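Local structure of AGR_L_2016p (2GVH) at residues L31-F36 / G44-G49; D56-I61 / V107-V112; G88-F93 / A190-S195. The protein probably hydrolyses the thioester bond of acyl-CoA to release coenzyme A and a carboxylic acid, using two hotdog-fold thioesterase halves in one chain. All blocks are in the same frame, centred on the assembly; numbering follows the deposited sequence.

Contact 1. Residues L31-F36 / G44-G49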
ATOM      1  N   LEU B  31     -13.046  -4.867  12.785  1.00 65.66           N
ATOM      2  CA  LEU B  31     -12.313  -4.472  11.580  1.00 64.68           C
ATOM      3  C   LEU B  31     -12.431  -5.618  10.581  1.00 66.85           C
ATOM      4  O   LEU B  31     -12.164  -6.758  10.927  1.00 69.17           O
ATOM      5  CB  LEU B  31     -10.838  -4.292  11.912  1.00 62.51           C
ATOM      6  CG  LEU B  31      -9.853  -3.721  10.899  1.00 62.81           C
ATOM      7  CD1 LEU B  31      -8.775  -2.957  11.655  1.00 56.83           C
ATOM      8  CD2 LEU B  31      -9.213  -4.792   9.984  1.00 56.29           C
ATOM      9  N   ILE B  32     -12.795  -5.326   9.346  1.00 67.37           N
ATOM     10  CA  ILE B  32     -13.171  -6.355   8.428  1.00 69.81           C
ATOM     11  C   ILE B  32     -12.357  -6.252   7.161  1.00 71.43           C
ATOM     12  O   ILE B  32     -12.251  -5.178   6.588  1.00 74.75           O
ATOM     13  CB  ILE B  32     -14.690  -6.331   8.118  1.00 68.74           C
ATOM     14  CG1 ILE B  32     -15.443  -6.863   9.323  1.00 70.33           C
ATOM     15  CG2 ILE B  32     -14.972  -7.265   7.011  1.00 73.58           C
ATOM     16  CD1 ILE B  32     -16.940  -6.737   9.299  1.00 72.24           C
ATOM     17  N   ASP B  33     -11.766  -7.365   6.745  1.00 70.29           N
ATOM     18  CA  ASP B  33     -11.049  -7.422   5.489  1.00 68.38           C
ATOM     19  C   ASP B  33     -11.577  -8.532   4.591  1.00 66.74           C
ATOM     20  O   ASP B  33     -11.944  -9.586   5.052  1.00 67.18           O
ATOM     21  CB  ASP B  33      -9.577  -7.635   5.742  1.00 68.75           C
ATOM     22  CG  ASP B  33      -8.716  -7.305   4.511  1.00 81.58           C
ATOM     23  OD1 ASP B  33      -9.228  -6.677   3.534  1.00 87.22           O
ATOM     24  OD2 ASP B  33      -7.516  -7.685   4.512  1.00 87.37           O
ATOM     25  N   ILE B  34     -11.624  -8.290   3.302  1.00 67.43           N
ATOM     26  CA  ILE B  34     -12.064  -9.310   2.349  1.00 68.14           C
ATOM     27  C   ILE B  34     -10.906  -9.982   1.670  1.00 67.84           C
ATOM     28  O   ILE B  34     -10.043  -9.301   1.173  1.00 71.11           O
ATOM     29  CB  ILE B  34     -12.893  -8.702   1.260  1.00 67.54           C
ATOM     30  CG1 ILE B  34     -14.098  -8.037   1.861  1.00 65.47           C
ATOM     31  CG2 ILE B  34     -13.341  -9.779   0.257  1.00 73.39           C
ATOM     32  CD1 ILE B  34     -14.366  -6.764   1.183  1.00 64.95           C
ATOM     33  N   VAL B  35     -10.895 -11.311   1.631  1.00 67.85           N
ATOM     34  CA  VAL B  35      -9.947 -12.044   0.764  1.00 68.63           C
ATOM     35  C   VAL B  35     -10.764 -12.641  -0.379  1.00 70.88           C
ATOM     36  O   VAL B  35     -11.599 -13.506  -0.144  1.00 74.49           O
ATOM     37  CB  VAL B  35      -9.247 -13.192   1.535  1.00 67.36           C
ATOM     38  CG1 VAL B  35      -8.349 -13.997   0.632  1.00 67.90           C
ATOM     39  CG2 VAL B  35      -8.467 -12.667   2.685  1.00 66.62           C
ATOM     40  N   PHE B  36     -10.531 -12.192  -1.598  1.00 71.34           N
ATOM     41  CA  PHE B  36     -11.272 -12.700  -2.771  1.00 72.43           C
ATOM     42  C   PHE B  36     -10.858 -14.088  -3.258  1.00 73.78           C
ATOM     43  O   PHE B  36      -9.698 -14.464  -3.122  1.00 75.54           O
ATOM     44  CB  PHE B  36     -11.129 -11.731  -3.952  1.00 71.46           C
ATOM     45  CG  PHE B  36     -11.935 -10.492  -3.813  1.00 69.96           C
ATOM     46  CD1 PHE B  36     -11.425  -9.380  -3.159  1.00 73.28           C
ATOM     47  CD2 PHE B  36     -13.218 -10.433  -4.316  1.00 68.90           C
ATOM     48  CE1 PHE B  36     -12.198  -8.212  -3.002  1.00 76.19           C
ATOM     49  CE2 PHE B  36     -13.993  -9.274  -4.167  1.00 76.02           C
ATOM     50  CZ  PHE B  36     -13.484  -8.168  -3.514  1.00 74.93           C
ATOM     51  N   GLY B  44      -2.341 -15.946   1.408  1.00 83.10           N
ATOM     52  CA  GLY B  44      -1.081 -16.401   1.987  1.00 83.67           C
ATOM     53  C   GLY B  44      -0.494 -15.472   3.032  1.00 84.21           C
ATOM     54  O   GLY B  44       0.296 -15.907   3.866  1.00 85.29           O
ATOM     55  N   THR B  45      -0.868 -14.191   2.974  1.00 83.25           N
ATOM     56  CA  THR B  45      -0.369 -13.204   3.919  1.00 81.67           C
ATOM     57  C   THR B  45      -1.343 -12.966   5.048  1.00 80.77           C
ATOM     58  O   THR B  45      -0.936 -12.771   6.191  1.00 81.40           O
ATOM     59  CB  THR B  45      -0.062 -11.842   3.256  1.00 82.90           C
ATOM     60  OG1 THR B  45      -1.205 -11.381   2.517  1.00 81.16           O
ATOM     61  CG2 THR B  45       1.160 -11.942   2.362  1.00 76.28           C
ATOM     62  N   LEU B  46      -2.629 -12.977   4.725  1.00 79.87           N
ATOM     63  CA  LEU B  46      -3.650 -12.756   5.730  1.00 77.93           C
ATOM     64  C   LEU B  46      -3.785 -13.947   6.671  1.00 76.87           C
ATOM     65  O   LEU B  46      -3.940 -13.772   7.868  1.00 77.98           O
ATOM     66  CB  LEU B  46      -4.981 -12.428   5.075  1.00 78.00           C
ATOM     67  CG  LEU B  46      -5.972 -11.862   6.078  1.00 74.86           C
ATOM     68  CD1 LEU B  46      -6.540 -10.575   5.593  1.00 80.36           C
ATOM     69  CD2 LEU B  46      -7.048 -12.875   6.296  1.00 82.49           C
ATOM     70  N   PHE B  47      -3.743 -15.162   6.141  1.00 76.23           N
ATOM     71  CA  PHE B  47      -3.646 -16.329   7.002  1.00 75.39           C
ATOM     72  C   PHE B  47      -2.161 -16.580   7.171  1.00 76.61           C
ATOM     73  O   PHE B  47      -1.567 -17.534   6.631  1.00 79.24           O
ATOM     74  CB  PHE B  47      -4.391 -17.496   6.385  1.00 74.67           C
ATOM     75  CG  PHE B  47      -5.846 -17.221   6.168  1.00 74.09           C
ATOM     76  CD1 PHE B  47      -6.718 -17.187   7.239  1.00 71.80           C
ATOM     77  CD2 PHE B  47      -6.343 -16.994   4.883  1.00 73.67           C
ATOM     78  CE1 PHE B  47      -8.054 -16.933   7.054  1.00 69.07           C
ATOM     79  CE2 PHE B  47      -7.684 -16.758   4.678  1.00 69.38           C
ATOM     80  CZ  PHE B  47      -8.544 -16.720   5.778  1.00 71.21           C
ATOM     81  N   GLY B  48      -1.561 -15.661   7.912  1.00 77.18           N
ATOM     82  CA  GLY B  48      -0.113 -15.485   7.969  1.00 73.90           C
ATOM     83  C   GLY B  48       0.080 -14.186   8.712  1.00 73.40           C
ATOM     84  O   GLY B  48      -0.782 -13.782   9.532  1.00 73.89           O
ATOM     85  N   GLY B  49       1.183 -13.516   8.399  1.00 72.30           N
ATOM     86  CA  GLY B  49       1.652 -12.369   9.172  1.00 68.78           C
ATOM     87  C   GLY B  49       0.709 -11.185   9.135  1.00 66.78           C
ATOM     88  O   GLY B  49       0.527 -10.488  10.140  1.00 66.79           O
TER
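L46, in the last turn of the short helix 40-46, pushes its isobutyl end against D33 and V35 of strand 29-35. The contact belongs to the first hotdog half of the chain, where this strand is an outermost strand of the five-stranded sheet within the chain and the short helix leads into the long helix 49-67. CD2 of L46 packs on CG2 of V35 at 3.9 Å, and its CD1 is 4.1 Å from the same V35 methyl, so both branches of the leucine bear on one valine branch. The V35 side chain stands with CG1 anti to the backbone N (chi1 176°), which turns CG2 toward the helix. The D33 and L46 side chains pass alongside one another pointing opposite ways, with OD2 beside CD1; this is an oxygen against a methyl, with no hydrogen bond between the two segments. The carboxylate has weak polar partners elsewhere: OD2 a weak hydrogen bond with NE2 of H42, OD1 a long, weak ion pair with NZ of K188 of helix 179-198 in the second hotdog half. Behind the leucine, V91 and M111 add apolar surface from the sheet. Backbone bonds to V91 and H89 tie D33 and V35 to the neighbouring strand. At the helix terminus OG1 of T45 is hydrogen-bonded to N41 O and H42 O, while T45 also packs on F36 of the second subunit. F47, centre of an inverse gamma turn, lays a face of its ring under L46, whose CD2 sits 4.1 Å above the plane, over the ring centre.

Contact 2. Residues D56-I61 / V107-V112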
ATOM      1  N   ASP B  56      -3.441  -6.993  15.669  1.00 60.74           N
ATOM      2  CA  ASP B  56      -2.875  -5.978  16.511  1.00 61.06           C
ATOM      3  C   ASP B  56      -3.527  -4.640  16.212  1.00 61.36           C
ATOM      4  O   ASP B  56      -3.838  -3.889  17.137  1.00 59.57           O
ATOM      5  CB  ASP B  56      -1.359  -5.977  16.400  1.00 62.56           C
ATOM      6  CG  ASP B  56      -0.718  -4.727  16.966  1.00 71.51           C
ATOM      7  OD1 ASP B  56      -0.406  -4.705  18.173  1.00 76.07           O
ATOM      8  OD2 ASP B  56      -0.492  -3.776  16.168  1.00 73.83           O
ATOM      9  N   ARG B  57      -3.743  -4.331  14.916  1.00 62.41           N
ATOM     10  CA  ARG B  57      -4.379  -3.017  14.600  1.00 62.66           C
ATOM     11  C   ARG B  57      -5.714  -2.813  15.354  1.00 64.21           C
ATOM     12  O   ARG B  57      -5.944  -1.767  15.973  1.00 69.07           O
ATOM     13  CB  ARG B  57      -4.548  -2.804  13.112  1.00 62.43           C
ATOM     14  CG  ARG B  57      -4.610  -1.312  12.683  1.00 66.02           C
ATOM     15  CD  ARG B  57      -5.049  -1.147  11.212  1.00 64.58           C
ATOM     16  NE  ARG B  57      -4.108  -1.814  10.354  1.00 74.64           N
ATOM     17  CZ  ARG B  57      -4.392  -2.361   9.180  1.00 77.91           C
ATOM     18  NH1 ARG B  57      -5.618  -2.335   8.675  1.00 67.15           N
ATOM     19  NH2 ARG B  57      -3.424  -2.952   8.501  1.00 84.81           N
ATOM     20  N   VAL B  58      -6.581  -3.813  15.355  1.00 61.01           N
ATOM     21  CA  VAL B  58      -7.881  -3.601  15.967  1.00 58.69           C
ATOM     22  C   VAL B  58      -7.759  -3.600  17.493  1.00 59.71           C
ATOM     23  O   VAL B  58      -8.567  -2.991  18.205  1.00 60.84           O
ATOM     24  CB  VAL B  58      -8.909  -4.621  15.459  1.00 59.31           C
ATOM     25  CG1 VAL B  58      -8.370  -6.067  15.587  1.00 55.31           C
ATOM     26  CG2 VAL B  58     -10.246  -4.433  16.137  1.00 58.36           C
ATOM     27  N   ALA B  59      -6.732  -4.268  17.991  1.00 58.54           N
ATOM     28  CA  ALA B  59      -6.405  -4.203  19.391  1.00 59.15           C
ATOM     29  C   ALA B  59      -6.055  -2.785  19.768  1.00 60.04           C
ATOM     30  O   ALA B  59      -6.610  -2.227  20.733  1.00 61.09           O
ATOM     31  CB  ALA B  59      -5.280  -5.101  19.689  1.00 60.78           C
ATOM     32  N   PHE B  60      -5.136  -2.221  18.993  1.00 59.69           N
ATOM     33  CA  PHE B  60      -4.690  -0.858  19.127  1.00 61.06           C
ATOM     34  C   PHE B  60      -5.861   0.133  19.190  1.00 62.84           C
ATOM     35  O   PHE B  60      -6.013   0.887  20.198  1.00 63.72           O
ATOM     36  CB  PHE B  60      -3.714  -0.514  18.002  1.00 62.20           C
ATOM     37  CG  PHE B  60      -3.392   0.942  17.904  1.00 62.55           C
ATOM     38  CD1 PHE B  60      -2.436   1.511  18.723  1.00 67.35           C
ATOM     39  CD2 PHE B  60      -4.045   1.748  16.991  1.00 67.65           C
ATOM     40  CE1 PHE B  60      -2.132   2.863  18.640  1.00 68.83           C
ATOM     41  CE2 PHE B  60      -3.749   3.109  16.904  1.00 65.05           C
ATOM     42  CZ  PHE B  60      -2.786   3.659  17.719  1.00 65.40           C
ATOM     43  N   ILE B  61      -6.698   0.099  18.151  1.00 61.91           N
ATOM     44  CA  ILE B  61      -7.898   0.938  18.088  1.00 58.47           C
ATOM     45  C   ILE B  61      -8.743   0.769  19.367  1.00 60.21           C
ATOM     46  O   ILE B  61      -9.167   1.760  19.970  1.00 60.92           O
ATOM     47  CB  ILE B  61      -8.737   0.602  16.864  1.00 57.53           C
ATOM     48  CG1 ILE B  61      -7.944   0.859  15.559  1.00 59.70           C
ATOM     49  CG2 ILE B  61     -10.038   1.378  16.868  1.00 52.30           C
ATOM     50  CD1 ILE B  61      -8.664   0.361  14.292  1.00 52.58           C
ATOM     51  N   VAL B 107      -6.180  -6.797  25.887  1.00 61.36           N
ATOM     52  CA  VAL B 107      -7.190  -6.803  24.857  1.00 62.35           C
ATOM     53  C   VAL B 107      -7.308  -8.168  24.209  1.00 63.27           C
ATOM     54  O   VAL B 107      -6.326  -8.782  23.836  1.00 63.00           O
ATOM     55  CB  VAL B 107      -6.926  -5.728  23.792  1.00 61.25           C
ATOM     56  CG1 VAL B 107      -8.069  -5.680  22.825  1.00 60.62           C
ATOM     57  CG2 VAL B 107      -6.773  -4.364  24.442  1.00 61.13           C
ATOM     58  N   GLU B 108      -8.538  -8.647  24.094  1.00 65.34           N
ATOM     59  CA  GLU B 108      -8.817  -9.950  23.514  1.00 63.97           C
ATOM     60  C   GLU B 108      -9.288  -9.790  22.096  1.00 63.92           C
ATOM     61  O   GLU B 108     -10.214  -9.029  21.830  1.00 62.15           O
ATOM     62  CB  GLU B 108      -9.893 -10.621  24.335  1.00 66.17           C
ATOM     63  CG  GLU B 108     -10.238 -12.038  23.935  1.00 74.41           C
ATOM     64  CD  GLU B 108     -11.197 -12.674  24.939  1.00 83.89           C
ATOM     65  OE1 GLU B 108     -12.414 -12.388  24.870  1.00 81.90           O
ATOM     66  OE2 GLU B 108     -10.715 -13.428  25.814  1.00 82.64           O
ATOM     67  N   VAL B 109      -8.664 -10.522  21.189  1.00 64.25           N
ATOM     68  CA  VAL B 109      -8.954 -10.359  19.778  1.00 64.95           C
ATOM     69  C   VAL B 109      -9.331 -11.681  19.140  1.00 66.44           C
ATOM     70  O   VAL B 109      -8.613 -12.675  19.281  1.00 67.56           O
ATOM     71  CB  VAL B 109      -7.748  -9.767  19.041  1.00 66.33           C
ATOM     72  CG1 VAL B 109      -7.991  -9.684  17.520  1.00 67.06           C
ATOM     73  CG2 VAL B 109      -7.445  -8.417  19.604  1.00 63.51           C
ATOM     74  N   GLU B 110     -10.445 -11.689  18.425  1.00 67.00           N
ATOM     75  CA  GLU B 110     -10.882 -12.869  17.719  1.00 69.02           C
ATOM     76  C   GLU B 110     -10.821 -12.602  16.245  1.00 71.05           C
ATOM     77  O   GLU B 110     -11.232 -11.542  15.786  1.00 72.65           O
ATOM     78  CB  GLU B 110     -12.313 -13.245  18.109  1.00 70.23           C
ATOM     79  CG  GLU B 110     -12.434 -14.279  19.207  1.00 70.03           C
HETATM   80  N   MSE B 111     -10.295 -13.571  15.507  1.00 70.85           N
HETATM   81  CA  MSE B 111     -10.220 -13.510  14.053  1.00 67.95           C
HETATM   82  C   MSE B 111     -11.086 -14.617  13.411  1.00 67.70           C
HETATM   83  O   MSE B 111     -10.746 -15.825  13.406  1.00 68.02           O
HETATM   84  CB  MSE B 111      -8.776 -13.622  13.577  1.00 67.64           C
HETATM   85  CG  MSE B 111      -8.648 -13.886  12.070  1.00 69.63           C
HETATM   86 SE   MSE B 111      -6.775 -14.130  11.467  1.00 85.07          SE
HETATM   87  CE  MSE B 111      -7.076 -14.584   9.655  1.00 80.48           C
ATOM     88  N   VAL B 112     -12.211 -14.209  12.852  1.00 64.63           N
ATOM     89  CA  VAL B 112     -13.100 -15.172  12.277  1.00 63.91           C
ATOM     90  C   VAL B 112     -13.231 -15.042  10.754  1.00 64.42           C
ATOM     91  O   VAL B 112     -13.574 -14.005  10.225  1.00 64.55           O
ATOM     92  CB  VAL B 112     -14.474 -15.046  12.900  1.00 64.64           C
ATOM     93  CG1 VAL B 112     -15.433 -15.991  12.187  1.00 58.49           C
ATOM     94  CG2 VAL B 112     -14.399 -15.337  14.422  1.00 60.43           C
TER
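The long helix of a hotdog fold, 49-67, packs here on the middle strand of the sheet that curves round it. Three apolar contacts join the segments. V109 supplies two of them, one from each branch: CG1 meets CG1 of V58 at 4.1 Å, and CG2 meets CB of A59 at 4.0 Å. The valine thus straddles two consecutive helix residues. The V58 and V109 side chains meet at a slant; V58 holds CG1 between its backbone N and carbonyl carbon (chi1 51°), which puts this branch against V109. V107, two residues earlier on the same side of the strand, brings CG1 to 4.1 Å from CA of A59 and 4.2 Å from its CB. Alanine's short side chain lets the valine reach the helix backbone, and the A59 and V107 CA atoms are 6.1 Å apart. In the hotdog scheme the sheet is the bun and this helix the sausage: the axes of 107-112 and 56-61 come within 8.7 Å, and their N-to-C directions differ by 140°. Strands on both flanks widen the apolar bed, A95 and F93 of strand 89-100 reaching V58, and F129 of strand 121-133 touching V109. Other sides of the helix meet different partners. R57 makes a salt bridge through NH1 to E164 OE2 in the second hotdog half. F60 stands edge-to-face with F178 of the second subunit, and D56 accepts a hydrogen bond at OD1 from T73 OG1.

Contact 3. Residues G88-F93 / A190-S195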
ATOM      1  N   GLY B  88     -12.587 -17.931  -0.940  1.00 75.48           N
ATOM      2  CA  GLY B  88     -12.659 -16.517  -0.550  1.00 71.11           C
ATOM      3  C   GLY B  88     -13.347 -16.324   0.780  1.00 69.22           C
ATOM      4  O   GLY B  88     -14.255 -17.095   1.106  1.00 69.78           O
ATOM      5  N   HIS B  89     -12.953 -15.290   1.537  1.00 66.13           N
ATOM      6  CA  HIS B  89     -13.478 -15.079   2.886  1.00 63.91           C
ATOM      7  C   HIS B  89     -13.766 -13.604   3.264  1.00 64.04           C
ATOM      8  O   HIS B  89     -13.001 -12.693   2.971  1.00 65.96           O
ATOM      9  CB  HIS B  89     -12.484 -15.644   3.923  1.00 63.24           C
ATOM     10  CG  HIS B  89     -12.324 -17.130   3.875  1.00 64.08           C
ATOM     11  ND1 HIS B  89     -11.449 -17.762   3.012  1.00 70.08           N
ATOM     12  CD2 HIS B  89     -12.939 -18.112   4.577  1.00 62.93           C
ATOM     13  CE1 HIS B  89     -11.529 -19.070   3.189  1.00 63.58           C
ATOM     14  NE2 HIS B  89     -12.425 -19.305   4.133  1.00 62.20           N
ATOM     15  N   ILE B  90     -14.855 -13.356   3.962  1.00 61.81           N
ATOM     16  CA  ILE B  90     -14.908 -12.117   4.718  1.00 62.01           C
ATOM     17  C   ILE B  90     -14.329 -12.369   6.094  1.00 61.39           C
ATOM     18  O   ILE B  90     -14.797 -13.260   6.802  1.00 64.08           O
ATOM     19  CB  ILE B  90     -16.301 -11.557   4.911  1.00 57.16           C
ATOM     20  CG1 ILE B  90     -16.917 -11.187   3.586  1.00 61.14           C
ATOM     21  CG2 ILE B  90     -16.197 -10.312   5.724  1.00 56.31           C
ATOM     22  CD1 ILE B  90     -18.422 -10.930   3.675  1.00 62.79           C
ATOM     23  N   VAL B  91     -13.333 -11.579   6.477  1.00 60.27           N
ATOM     24  CA  VAL B  91     -12.591 -11.844   7.718  1.00 61.10           C
ATOM     25  C   VAL B  91     -12.804 -10.757   8.731  1.00 61.79           C
ATOM     26  O   VAL B  91     -12.529  -9.591   8.464  1.00 65.52           O
ATOM     27  CB  VAL B  91     -11.079 -12.069   7.431  1.00 58.14           C
ATOM     28  CG1 VAL B  91     -10.390 -12.606   8.617  1.00 57.29           C
ATOM     29  CG2 VAL B  91     -10.970 -13.108   6.365  1.00 57.38           C
ATOM     30  N   GLU B  92     -13.303 -11.124   9.885  1.00 62.88           N
ATOM     31  CA  GLU B  92     -13.644 -10.133  10.882  1.00 62.89           C
ATOM     32  C   GLU B  92     -12.735 -10.195  12.075  1.00 61.96           C
ATOM     33  O   GLU B  92     -12.576 -11.238  12.665  1.00 63.46           O
ATOM     34  CB  GLU B  92     -15.081 -10.314  11.346  1.00 62.10           C
ATOM     35  CG  GLU B  92     -15.603  -9.125  12.127  1.00 70.98           C
ATOM     36  CD  GLU B  92     -17.019  -9.294  12.664  1.00 70.17           C
ATOM     37  OE1 GLU B  92     -17.676 -10.299  12.374  1.00 80.79           O
ATOM     38  OE2 GLU B  92     -17.481  -8.417  13.420  1.00 82.07           O
ATOM     39  N   PHE B  93     -12.159  -9.061  12.445  1.00 62.33           N
ATOM     40  CA  PHE B  93     -11.320  -8.976  13.620  1.00 60.98           C
ATOM     41  C   PHE B  93     -12.055  -8.183  14.705  1.00 61.01           C
ATOM     42  O   PHE B  93     -12.389  -7.014  14.515  1.00 64.80           O
ATOM     43  CB  PHE B  93     -10.003  -8.314  13.261  1.00 57.88           C
ATOM     44  CG  PHE B  93      -9.252  -9.020  12.159  1.00 62.31           C
ATOM     45  CD1 PHE B  93      -9.645  -8.892  10.839  1.00 64.57           C
ATOM     46  CD2 PHE B  93      -8.147  -9.793  12.444  1.00 62.49           C
ATOM     47  CE1 PHE B  93      -8.965  -9.540   9.819  1.00 65.22           C
ATOM     48  CE2 PHE B  93      -7.460 -10.443  11.447  1.00 65.47           C
ATOM     49  CZ  PHE B  93      -7.861 -10.315  10.110  1.00 63.14           C
ATOM     50  N   ALA B 190     -20.494  -1.902   2.026  1.00 60.31           N
ATOM     51  CA  ALA B 190     -21.658  -2.330   1.253  1.00 61.49           C
ATOM     52  C   ALA B 190     -21.457  -3.749   0.698  1.00 63.39           C
ATOM     53  O   ALA B 190     -22.377  -4.560   0.652  1.00 64.53           O
ATOM     54  CB  ALA B 190     -21.893  -1.386   0.120  1.00 61.83           C
ATOM     55  N   PHE B 191     -20.242  -4.053   0.269  1.00 61.75           N
ATOM     56  CA  PHE B 191     -19.947  -5.396  -0.179  1.00 60.94           C
ATOM     57  C   PHE B 191     -20.135  -6.398   0.948  1.00 63.82           C
ATOM     58  O   PHE B 191     -20.730  -7.429   0.759  1.00 64.37           O
ATOM     59  CB  PHE B 191     -18.524  -5.464  -0.704  1.00 60.92           C
ATOM     60  CG  PHE B 191     -18.107  -6.837  -1.043  1.00 64.98           C
ATOM     61  CD1 PHE B 191     -17.756  -7.739  -0.036  1.00 60.01           C
ATOM     62  CD2 PHE B 191     -18.126  -7.272  -2.348  1.00 59.25           C
ATOM     63  CE1 PHE B 191     -17.409  -9.042  -0.325  1.00 59.09           C
ATOM     64  CE2 PHE B 191     -17.762  -8.572  -2.646  1.00 68.50           C
ATOM     65  CZ  PHE B 191     -17.409  -9.460  -1.638  1.00 68.53           C
ATOM     66  N   VAL B 192     -19.643  -6.074   2.140  1.00 66.43           N
ATOM     67  CA  VAL B 192     -19.761  -6.960   3.285  1.00 65.48           C
ATOM     68  C   VAL B 192     -21.234  -7.256   3.591  1.00 65.99           C
ATOM     69  O   VAL B 192     -21.654  -8.399   3.496  1.00 69.19           O
ATOM     70  CB  VAL B 192     -19.027  -6.366   4.522  1.00 68.38           C
ATOM     71  CG1 VAL B 192     -19.467  -7.047   5.862  1.00 60.09           C
ATOM     72  CG2 VAL B 192     -17.520  -6.417   4.324  1.00 67.84           C
ATOM     73  N   ALA B 193     -22.019  -6.243   3.938  1.00 63.65           N
ATOM     74  CA  ALA B 193     -23.466  -6.406   4.202  1.00 60.20           C
ATOM     75  C   ALA B 193     -24.265  -7.124   3.116  1.00 61.88           C
ATOM     76  O   ALA B 193     -25.003  -8.060   3.425  1.00 62.69           O
ATOM     77  CB  ALA B 193     -24.120  -5.059   4.489  1.00 58.11           C
ATOM     78  N   ALA B 194     -24.153  -6.688   1.860  1.00 61.90           N
ATOM     79  CA  ALA B 194     -24.761  -7.436   0.723  1.00 62.85           C
ATOM     80  C   ALA B 194     -24.414  -8.907   0.715  1.00 62.59           C
ATOM     81  O   ALA B 194     -25.289  -9.764   0.665  1.00 63.08           O
ATOM     82  CB  ALA B 194     -24.344  -6.830  -0.658  1.00 62.84           C
ATOM     83  N   SER B 195     -23.124  -9.190   0.779  1.00 62.57           N
ATOM     84  CA  SER B 195     -22.629 -10.555   0.571  1.00 61.89           C
ATOM     85  C   SER B 195     -23.043 -11.441   1.700  1.00 61.55           C
ATOM     86  O   SER B 195     -23.465 -12.567   1.496  1.00 61.32           O
ATOM     87  CB  SER B 195     -21.115 -10.563   0.435  1.00 60.85           C
ATOM     88  OG  SER B 195     -20.662 -11.890   0.406  1.00 57.49           O
TER
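I90 points from strand 89-100 toward helix 179-198, where it touches F191, V192 and S195. Its two branches divide the work. CG1 is turned anti to the carbonyl carbon (chi1 -63°) and the chain continues nearly straight to CD1, which ends over the helix backbone, 4.1 Å from V192 O and 4.1 Å from S195 OG. CG2, on the other branch, meets CG2 of V192 at 4.3 Å. F191 approaches from the side: its ring presents an edge, with CE1 4.5 Å from I90 CG1 and that carbon lying near the ring plane, so the phenyl borders the isoleucine and does not stack on it. S195 OG only packs against the CD1 methyl; its hydrogen bond is with K200 O, further along the chain. The strand belongs to the first hotdog half and the helix is the long central helix of the second, so I90 joins the two halves of a double hotdog; the N-to-C directions of the two segments differ by 112° and their axes come no closer than 10.5 Å. I32 and I34 of the adjoining strand 29-35 extend the same apolar layer, I32 touching both I90 and V192, and I34 touching F191. On the helix side V202 backs F191 and S195. Polar ties run along the rim of this packing: E92 forms a salt bridge through OE1 to R196 NH2, on the helix just beyond the segment, and another through OE2 to R30 NE.

Contacts 1 and 3 use opposite faces of the neighbouring strands 29-35 and 89-100, which pair through probable hydrogen bonds, L31 O to F93 N and V35 O to H89 N, both 2.8 Å; their centres lie 11 Å apart. Contact 2 lies further across the same sheet, on its middle strand, its centre 14 Å from that of contact 1 and 17 Å from that of contact 3, and its strand is bonded to 89-100 through V112 O and E92 N. F47 and M111 link contacts 1 and 2 by packing. Contacts 1 and 2 both touch the second subunit, whereas contact 3 joins the two hotdog halves within the chain. The bound sodium ion is about 13 Å from the D33 side chain.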